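PDB 5G5Y: ABC transporter, substrate-binding protein from Streptococcus pneumoniae, which binds short- and long-chain fructooligosaccharides, preferring tetrasaccharides and larger, and delivers them to an ABC transporter for import. Local coordinates for residues A[132-136]-A[297-303]. Numbering follows the deposited sequence.
Sequences IHSVN and VARTNGM
His133 meets the 297-303 loop with both backbone and ring. Its carbonyl O receives the hydroxyl of Thr300, OG1 to O 2.6 Å, the donor standing 37° out of the carbonyl plane. A chi1 of 71° sets that hydroxyl between the backbone N and carbonyl carbon of Thr300, where OG1 also accepts from Gly302 N at 3.1 Å; giving one bond and taking another fixes its rotation. The imidazole lies with one face over the Met303 carbonyl carbon, 4.0 Å from CD2, and the other against CG2 of Ile132, while CB rests on the Gly302 peptide.

At Ser134 the main chain takes over: Thr300 N donates almost straight (177°) to Ser134 O at 3.1 Å. The Ser134 side chain turns from the loop to bond Lys129 O, yet a water donates to OG and accepts from Arg299 NE, in the plane of a guanidinium whose NH1 holds Asn418 O. Val135 adds an apolar touch, CG2 to CG1 of Val297 at 3.8 Å, the two side chains crossing nearly at right angles. Last, Asn136 sets OD1 against the Thr300 methyl CG2, 3.5 Å away, and its ND2 donates to Asn191, a substrate-binding residue. Trp270, which also binds substrate, lies near the Asn136 side chain. Thr300 thus forms an ST turn whose hydroxyl and N-H tie together two interstrand loops beside the sugar-binding site of this solute-binding protein.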
# COMPACT_ATOMS: atom_id res chain seq x y z
N ILE A 132 -0.32 7.84 4.73
CA ILE A 132 -1.61 7.45 4.17
C ILE A 132 -1.84 5.93 4.24
O ILE A 132 -2.97 5.47 4.21
CB ILE A 132 -1.72 7.94 2.69
CG1 ILE A 132 -3.18 7.89 2.19
CG2 ILE A 132 -0.80 7.14 1.77
CD1 ILE A 132 -3.43 8.72 0.94
N HIS A 133 -0.73 5.18 4.33
CA HIS A 133 -0.76 3.75 4.42
C HIS A 133 -1.05 3.17 5.80
O HIS A 133 -1.34 1.98 5.90
CB HIS A 133 0.56 3.19 3.91
CG HIS A 133 0.82 3.56 2.50
ND1 HIS A 133 0.10 3.04 1.45
CD2 HIS A 133 1.67 4.47 1.97
CE1 HIS A 133 0.55 3.57 0.32
NE2 HIS A 133 1.47 4.47 0.62
N SER A 134 -1.04 4.01 6.84
CA SER A 134 -1.14 3.55 8.23
C SER A 134 -2.42 2.78 8.54
O SER A 134 -2.39 1.87 9.38
CB SER A 134 -0.98 4.72 9.20
OG SER A 134 0.33 5.28 9.15
N VAL A 135 -3.52 3.17 7.88
CA VAL A 135 -4.82 2.47 8.01
C VAL A 135 -5.28 2.28 6.60
O VAL A 135 -5.31 3.25 5.83
CB VAL A 135 -5.84 3.31 8.79
CG1 VAL A 135 -7.24 2.66 8.87
CG2 VAL A 135 -5.34 3.49 10.19
N ASN A 136 -5.60 1.04 6.23
CA ASN A 136 -6.10 0.74 4.88
C ASN A 136 -7.62 0.56 4.85
O ASN A 136 -8.29 1.14 3.99
CB ASN A 136 -5.33 -0.42 4.25
CG ASN A 136 -5.55 -1.76 4.97
OD1 ASN A 136 -5.57 -1.84 6.19
ND2 ASN A 136 -5.68 -2.80 4.21
N VAL A 297 -5.38 2.19 17.63
CA VAL A 297 -5.30 1.86 16.22
C VAL A 297 -4.01 1.09 15.97
O VAL A 297 -2.91 1.58 16.31
CB VAL A 297 -5.31 3.13 15.35
CG1 VAL A 297 -5.15 2.80 13.88
CG2 VAL A 297 -6.62 3.88 15.56
N ALA A 298 -4.14 -0.08 15.36
CA ALA A 298 -2.99 -0.90 14.97
C ALA A 298 -2.47 -0.31 13.66
O ALA A 298 -3.25 0.03 12.74
CB ALA A 298 -3.38 -2.32 14.79
N ARG A 299 -1.16 -0.13 13.59
CA ARG A 299 -0.56 0.32 12.34
C ARG A 299 -0.42 -0.85 11.38
O ARG A 299 -0.04 -1.97 11.79
CB ARG A 299 0.79 0.91 12.62
CG ARG A 299 0.70 2.15 13.43
CD ARG A 299 2.07 2.66 13.84
NE ARG A 299 2.82 3.12 12.69
CZ ARG A 299 4.05 3.62 12.72
NH1 ARG A 299 4.78 3.73 13.84
NH2 ARG A 299 4.59 4.02 11.57
N THR A 300 -0.76 -0.61 10.12
CA THR A 300 -0.39 -1.58 9.08
C THR A 300 1.14 -1.49 8.89
O THR A 300 1.78 -0.59 9.45
CB THR A 300 -0.99 -1.27 7.67
OG1 THR A 300 -0.35 -0.11 7.11
CG2 THR A 300 -2.48 -1.09 7.74
N ASN A 301 1.67 -2.41 8.06
CA ASN A 301 3.05 -2.34 7.64
C ASN A 301 3.22 -1.80 6.21
O ASN A 301 4.29 -1.88 5.63
CB ASN A 301 3.74 -3.69 7.84
CG ASN A 301 3.59 -4.19 9.26
OD1 ASN A 301 3.87 -3.44 10.21
ND2 ASN A 301 3.12 -5.41 9.42
N GLY A 302 2.18 -1.16 5.70
CA GLY A 302 2.21 -0.57 4.38
C GLY A 302 3.22 0.55 4.28
O GLY A 302 3.45 1.29 5.24
N MET A 303 3.80 0.70 3.09
CA MET A 303 4.79 1.76 2.87
C MET A 303 4.82 2.07 1.38
O MET A 303 4.76 1.14 0.57
CB MET A 303 6.17 1.29 3.34
CG MET A 303 7.15 2.44 3.57
SD MET A 303 8.89 1.95 3.64
CE MET A 303 9.55 3.40 4.44
O HOH W 1 2.24 3.52 9.87